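Local coordinates for DNA fragmentation factor subunit beta (Mus musculus, PDB 1V0D), which cuts DNA as a caspase-activated nuclease, inducing DNA fragmentation and chromatin condensation during apoptosis, at residues Glu173-Thr178 with Arg191-Met196; Gln198-Val203 with Tyr289-Leu294. One frame throughout, in Å; residues are numbered along the deposited sequence.

Interaction 1: Glu173-Thr178 with Arg191-Met196; sequences EVSAYT and RVLGSM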
loop_
_atom_site.group_PDB
_atom_site.type_symbol
_atom_site.label_atom_id
_atom_site.label_comp_id
_atom_site.label_asym_id
_atom_site.label_seq_id
_atom_site.Cartn_x
_atom_site.Cartn_y
_atom_site.Cartn_z
ATOM N N GLU A 173 -2.050 -9.034 -17.685
ATOM C CA GLU A 173 -0.633 -8.764 -17.891
ATOM C C GLU A 173 0.011 -9.772 -18.833
ATOM O O GLU A 173 0.894 -9.422 -19.605
ATOM C CB GLU A 173 0.107 -8.760 -16.553
ATOM C CG GLU A 173 -0.323 -7.646 -15.604
ATOM C CD GLU A 173 0.459 -7.658 -14.289
ATOM O OE1 GLU A 173 1.717 -7.648 -14.342
ATOM O OE2 GLU A 173 -0.180 -7.677 -13.206
ATOM N N VAL A 174 -0.443 -11.019 -18.782
ATOM C CA VAL A 174 0.113 -12.046 -19.650
ATOM C C VAL A 174 -0.310 -11.887 -21.117
ATOM O O VAL A 174 0.490 -12.153 -22.018
ATOM C CB VAL A 174 -0.250 -13.459 -19.147
ATOM C CG1 VAL A 174 0.290 -14.508 -20.102
ATOM C CG2 VAL A 174 0.336 -13.671 -17.750
ATOM N N SER A 175 -1.552 -11.459 -21.364
ATOM C CA SER A 175 -2.025 -11.243 -22.738
ATOM C C SER A 175 -1.278 -10.068 -23.351
ATOM O O SER A 175 -0.723 -10.161 -24.448
ATOM C CB SER A 175 -3.519 -10.939 -22.763
ATOM O OG SER A 175 -4.269 -12.124 -22.591
ATOM N N ALA A 176 -1.268 -8.960 -22.621
ATOM C CA ALA A 176 -0.585 -7.754 -23.054
ATOM C C ALA A 176 0.798 -8.043 -23.658
ATOM O O ALA A 176 1.370 -7.202 -24.357
ATOM C CB ALA A 176 -0.443 -6.806 -21.868
ATOM N N TYR A 177 1.337 -9.230 -23.397
ATOM C CA TYR A 177 2.656 -9.584 -23.898
ATOM C C TYR A 177 2.643 -10.220 -25.286
ATOM O O TYR A 177 3.677 -10.271 -25.954
ATOM C CB TYR A 177 3.341 -10.534 -22.915
ATOM C CG TYR A 177 4.842 -10.655 -23.101
ATOM C CD1 TYR A 177 5.700 -9.645 -22.665
ATOM C CD2 TYR A 177 5.406 -11.790 -23.692
ATOM C CE1 TYR A 177 7.086 -9.762 -22.802
ATOM C CE2 TYR A 177 6.787 -11.919 -23.837
ATOM C CZ TYR A 177 7.624 -10.902 -23.387
ATOM O OH TYR A 177 8.999 -11.029 -23.498
ATOM N N THR A 178 1.485 -10.695 -25.730
ATOM C CA THR A 178 1.397 -11.341 -27.037
ATOM C C THR A 178 2.062 -10.534 -28.148
ATOM O O THR A 178 2.530 -11.099 -29.135
ATOM C CB THR A 178 -0.071 -11.609 -27.451
ATOM O OG1 THR A 178 -0.753 -12.307 -26.403
ATOM C CG2 THR A 178 -0.120 -12.469 -28.709
ATOM N N ARG A 191 -3.372 -19.384 -28.320
ATOM C CA ARG A 191 -4.008 -20.677 -28.121
ATOM C C ARG A 191 -3.723 -21.139 -26.689
ATOM O O ARG A 191 -4.633 -21.580 -25.979
ATOM C CB ARG A 191 -3.458 -21.708 -29.114
ATOM C CG ARG A 191 -3.871 -23.141 -28.796
ATOM C CD ARG A 191 -2.689 -24.099 -28.933
ATOM N NE ARG A 191 -2.812 -25.287 -28.084
ATOM C CZ ARG A 191 -2.904 -25.260 -26.754
ATOM N NH1 ARG A 191 -2.893 -24.102 -26.100
ATOM N NH2 ARG A 191 -3.001 -26.395 -26.069
ATOM N N VAL A 192 -2.457 -21.033 -26.277
ATOM C CA VAL A 192 -2.026 -21.429 -24.934
ATOM C C VAL A 192 -2.683 -20.519 -23.906
ATOM O O VAL A 192 -3.263 -20.988 -22.923
ATOM C CB VAL A 192 -0.474 -21.328 -24.777
ATOM C CG1 VAL A 192 -0.069 -21.529 -23.327
ATOM C CG2 VAL A 192 0.209 -22.375 -25.637
ATOM N N LEU A 193 -2.595 -19.218 -24.144
ATOM C CA LEU A 193 -3.180 -18.241 -23.241
ATOM C C LEU A 193 -4.681 -18.476 -23.093
ATOM O O LEU A 193 -5.289 -18.077 -22.099
ATOM C CB LEU A 193 -2.903 -16.832 -23.758
ATOM C CG LEU A 193 -3.173 -15.712 -22.758
ATOM C CD1 LEU A 193 -2.244 -14.533 -23.036
ATOM C CD2 LEU A 193 -4.635 -15.310 -22.831
ATOM N N GLY A 194 -5.278 -19.130 -24.084
ATOM C CA GLY A 194 -6.699 -19.419 -24.014
ATOM C C GLY A 194 -6.937 -20.550 -23.033
ATOM O O GLY A 194 -7.818 -20.463 -22.180
ATOM N N SER A 195 -6.142 -21.612 -23.155
ATOM C CA SER A 195 -6.235 -22.781 -22.278
ATOM C C SER A 195 -6.127 -22.377 -20.810
ATOM O O SER A 195 -6.924 -22.808 -19.970
ATOM C CB SER A 195 -5.108 -23.764 -22.587
ATOM O OG SER A 195 -4.994 -23.990 -23.976
ATOM N N MET A 196 -5.123 -21.562 -20.504
ATOM C CA MET A 196 -4.916 -21.114 -19.141
ATOM C C MET A 196 -6.160 -20.402 -18.641
ATOM O O MET A 196 -6.534 -20.537 -17.479
ATOM C CB MET A 196 -3.708 -20.178 -19.058
ATOM C CG MET A 196 -2.355 -20.873 -19.225
ATOM S SD MET A 196 -0.954 -19.714 -19.105
ATOM C CE MET A 196 -1.032 -18.959 -20.705
#
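Ser175 and Leu193 mark the closest backbone approach, their CA atoms 7.1 Å apart, with residues 173-178 and 191-196 running in roughly opposite directions. The pair forms one end of an antiparallel helical hairpin: helix 155-175 leads into a connection, and helix 186-202 returns alongside it. With 153 Å² buried in total, the interface is small and depends mainly on a single side chain, Leu193. Its CG lies opposite the backbone N about CA-CB (chi1 -167°), which carries the isobutyl fork across the gap. Methyl CD1 meets Val174 CG1 at 3.9 Å, and the two side chains pass one another pointing opposite ways. The same methyl is 3.8 Å from Val174 O, a carbonyl that also takes a hydrogen bond from Tyr189 OH on the returning helix. Both methyls of the fork flank the Ser175 hydroxyl, so this face of the contact is partly polar, while Val174, buried, continues the apolar side toward Leu294 of helix 287-295. An alanine at Leu193 removes the fork and would probably open a gap against Val174 CG1, leaving the Ser175 hydroxyl without its apolar cover. Within helix 186-202, Arg191 O receives two donors from opposite faces of its plane, the backbone N of Ser195 and its OG, the latter at 3.2 Å and tilted 28° from the carbonyl plane. Across the contact, a type I beta turn spans Ser175 to Thr178. Its carbonyl, Ser175 O, is likewise gripped twice, by Thr178 N and by Thr178 OG1, which donates at 2.9 Å, reaching one of its lone pairs within the plane of the carbonyl, with a C=O...donor angle of 131°.

Interaction 2: Gln198-Val203 with Tyr289-Leu294; sequences QKLKSV and YFYSLL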
loop_
_atom_site.group_PDB
_atom_site.type_symbol
_atom_site.label_atom_id
_atom_site.label_comp_id
_atom_site.label_asym_id
_atom_site.label_seq_id
_atom_site.Cartn_x
_atom_site.Cartn_y
_atom_site.Cartn_z
ATOM N N GLN A 198 -9.351 -20.904 -19.599
ATOM C CA GLN A 198 -10.435 -21.845 -19.361
ATOM C C GLN A 198 -10.234 -22.414 -17.956
ATOM O O GLN A 198 -11.132 -22.352 -17.115
ATOM C CB GLN A 198 -10.411 -22.969 -20.409
ATOM N N LYS A 199 -9.038 -22.945 -17.709
ATOM C CA LYS A 199 -8.698 -23.525 -16.412
ATOM C C LYS A 199 -8.913 -22.536 -15.274
ATOM O O LYS A 199 -9.353 -22.917 -14.194
ATOM C CB LYS A 199 -7.245 -23.994 -16.412
ATOM C CG LYS A 199 -6.828 -24.672 -15.128
ATOM C CD LYS A 199 -5.698 -25.643 -15.394
ATOM C CE LYS A 199 -5.478 -26.560 -14.203
ATOM N NZ LYS A 199 -4.678 -27.761 -14.582
ATOM N N LEU A 200 -8.595 -21.269 -15.511
ATOM C CA LEU A 200 -8.790 -20.267 -14.480
ATOM C C LEU A 200 -10.273 -20.109 -14.187
ATOM O O LEU A 200 -10.674 -20.026 -13.027
ATOM C CB LEU A 200 -8.201 -18.921 -14.901
ATOM C CG LEU A 200 -6.751 -18.703 -14.479
ATOM C CD1 LEU A 200 -6.321 -17.286 -14.808
ATOM C CD2 LEU A 200 -6.630 -18.959 -12.989
ATOM N N LYS A 201 -11.090 -20.057 -15.232
ATOM C CA LYS A 201 -12.527 -19.926 -15.033
ATOM C C LYS A 201 -13.009 -21.206 -14.347
ATOM O O LYS A 201 -13.841 -21.172 -13.437
ATOM C CB LYS A 201 -13.241 -19.755 -16.376
ATOM C CG LYS A 201 -12.885 -18.488 -17.147
ATOM C CD LYS A 201 -13.402 -18.568 -18.585
ATOM C CE LYS A 201 -13.111 -17.286 -19.374
ATOM N NZ LYS A 201 -12.993 -17.492 -20.872
ATOM N N SER A 202 -12.459 -22.332 -14.784
ATOM C CA SER A 202 -12.818 -23.638 -14.240
ATOM C C SER A 202 -12.590 -23.717 -12.737
ATOM O O SER A 202 -13.181 -24.553 -12.053
ATOM C CB SER A 202 -11.984 -24.738 -14.900
ATOM O OG SER A 202 -10.762 -24.936 -14.195
ATOM N N VAL A 203 -11.724 -22.854 -12.227
ATOM C CA VAL A 203 -11.401 -22.865 -10.811
ATOM C C VAL A 203 -11.807 -21.541 -10.159
ATOM O O VAL A 203 -11.508 -21.280 -8.997
ATOM C CB VAL A 203 -9.879 -23.139 -10.639
ATOM C CG1 VAL A 203 -9.079 -21.853 -10.797
ATOM C CG2 VAL A 203 -9.616 -23.802 -9.320
ATOM N N TYR A 289 2.580 -26.118 -16.492
ATOM C CA TYR A 289 3.676 -25.721 -15.612
ATOM C C TYR A 289 3.669 -24.209 -15.412
ATOM O O TYR A 289 3.745 -23.732 -14.269
ATOM C CB TYR A 289 5.027 -26.183 -16.194
ATOM C CG TYR A 289 6.227 -25.675 -15.422
ATOM C CD1 TYR A 289 6.306 -25.838 -14.043
ATOM C CD2 TYR A 289 7.260 -24.989 -16.064
ATOM C CE1 TYR A 289 7.378 -25.323 -13.316
ATOM C CE2 TYR A 289 8.343 -24.474 -15.349
ATOM C CZ TYR A 289 8.396 -24.637 -13.974
ATOM O OH TYR A 289 9.435 -24.088 -13.235
ATOM N N PHE A 290 3.570 -23.476 -16.523
ATOM C CA PHE A 290 3.537 -22.018 -16.510
ATOM C C PHE A 290 2.288 -21.525 -15.790
ATOM O O PHE A 290 2.292 -20.471 -15.142
ATOM C CB PHE A 290 3.571 -21.475 -17.933
ATOM C CG PHE A 290 4.876 -21.707 -18.625
ATOM C CD1 PHE A 290 5.066 -22.825 -19.428
ATOM C CD2 PHE A 290 5.952 -20.847 -18.407
ATOM C CE1 PHE A 290 6.322 -23.092 -20.004
ATOM C CE2 PHE A 290 7.211 -21.105 -18.977
ATOM C CZ PHE A 290 7.394 -22.230 -19.776
ATOM N N TYR A 291 1.214 -22.295 -15.903
ATOM C CA TYR A 291 -0.019 -21.953 -15.224
ATOM C C TYR A 291 0.303 -21.919 -13.724
ATOM O O TYR A 291 0.061 -20.921 -13.046
ATOM C CB TYR A 291 -1.079 -23.011 -15.520
ATOM C CG TYR A 291 -2.362 -22.816 -14.766
ATOM C CD1 TYR A 291 -3.305 -21.881 -15.184
ATOM C CD2 TYR A 291 -2.631 -23.561 -13.618
ATOM C CE1 TYR A 291 -4.497 -21.696 -14.477
ATOM C CE2 TYR A 291 -3.808 -23.384 -12.905
ATOM C CZ TYR A 291 -4.738 -22.451 -13.340
ATOM O OH TYR A 291 -5.906 -22.278 -12.634
ATOM N N SER A 292 0.857 -23.010 -13.214
ATOM C CA SER A 292 1.228 -23.091 -11.806
ATOM C C SER A 292 1.984 -21.852 -11.391
ATOM O O SER A 292 1.645 -21.186 -10.410
ATOM C CB SER A 292 2.141 -24.282 -11.569
ATOM O OG SER A 292 1.476 -25.484 -11.898
ATOM N N LEU A 293 3.030 -21.564 -12.155
ATOM C CA LEU A 293 3.896 -20.424 -11.894
ATOM C C LEU A 293 3.170 -19.094 -11.890
ATOM O O LEU A 293 3.392 -18.257 -11.015
ATOM C CB LEU A 293 5.028 -20.382 -12.936
ATOM C CG LEU A 293 6.372 -21.084 -12.641
ATOM C CD1 LEU A 293 6.220 -22.168 -11.586
ATOM C CD2 LEU A 293 6.924 -21.662 -13.926
ATOM N N LEU A 294 2.289 -18.909 -12.864
ATOM C CA LEU A 294 1.581 -17.646 -13.013
ATOM C C LEU A 294 0.386 -17.393 -12.110
ATOM O O LEU A 294 0.171 -16.260 -11.700
ATOM C CB LEU A 294 1.152 -17.481 -14.482
ATOM C CG LEU A 294 2.277 -17.417 -15.525
ATOM C CD1 LEU A 294 1.804 -17.832 -16.887
ATOM C CD2 LEU A 294 2.818 -16.022 -15.583
#
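Tyr291 projects from helix 287-295 into the end of helix 186-202, where Lys199, Leu200 and Val203 receive its outer half. The evidence for tight packing lies around the ring. Lys199 lays its aliphatic chain over one face: CG comes within 3.5 Å of Tyr291 CZ, and CD stands 3.9 Å from the ring centroid, only 14° off the ring normal, a CH-pi contact. The chain can lie there because its CG is opposite the backbone N (chi1 -177°) and the carbons beyond continue extended, with CE drawn out over CE2. Leu200 approaches differently, at the ring edge near the plane, its CG 3.7 Å from Tyr291 CE1. Its methyl CD2 borders the phenol oxygen. Tyr291 gives up 105 Å² of the 180 Å² buried in total, although the nearest CA pair, Lys199 and Tyr291, remains 8.9 Å apart; side chains therefore bridge the two backbones.

The two helices belong to the nuclease part of the chain, whose family is grouped with the His-Me finger enzymes. Helix 287-295 lies in the connection between the antiparallel strands 260-263 and 300-303, and Leu294 O is hydrogen-bonded to His263 NE2, next to the magnesium ligand Asp262. Further packing surrounds these residues: Tyr291 meets the Phe295 ring with planes at about 60°, and Leu200 rests on Ile167 and Leu171 of helix 155-175.

The outer side is looser. Lys199 is exposed despite its methylene contacts, and partly exposed Val203, itself outside the helix, touches the ring's oxygen alone, CG1 lying 3.7 Å from Tyr291 OH.

Overall arrangement
Helix 186-202 serves both contacts in succession, residues 191-196 facing the end of helix 155-175 and residues 198-203 facing helix 287-295. The centres of interactions 1 and 2 are about 11 Å apart, and the two also touch directly: Met196 SD lies 4.0 Å from Leu294 CD1, and Val174 CG2 lies 4.0 Å from Leu294 CD2. Together they join three helices into one packed group. A bound lead ion sits about 5 Å from the Leu193 side chain and about 8 Å from that of Leu200. Asp262 and His308, which hold the magnesium ion, lie outside all four segments; the ion is about 13 Å from the Val174 side chain.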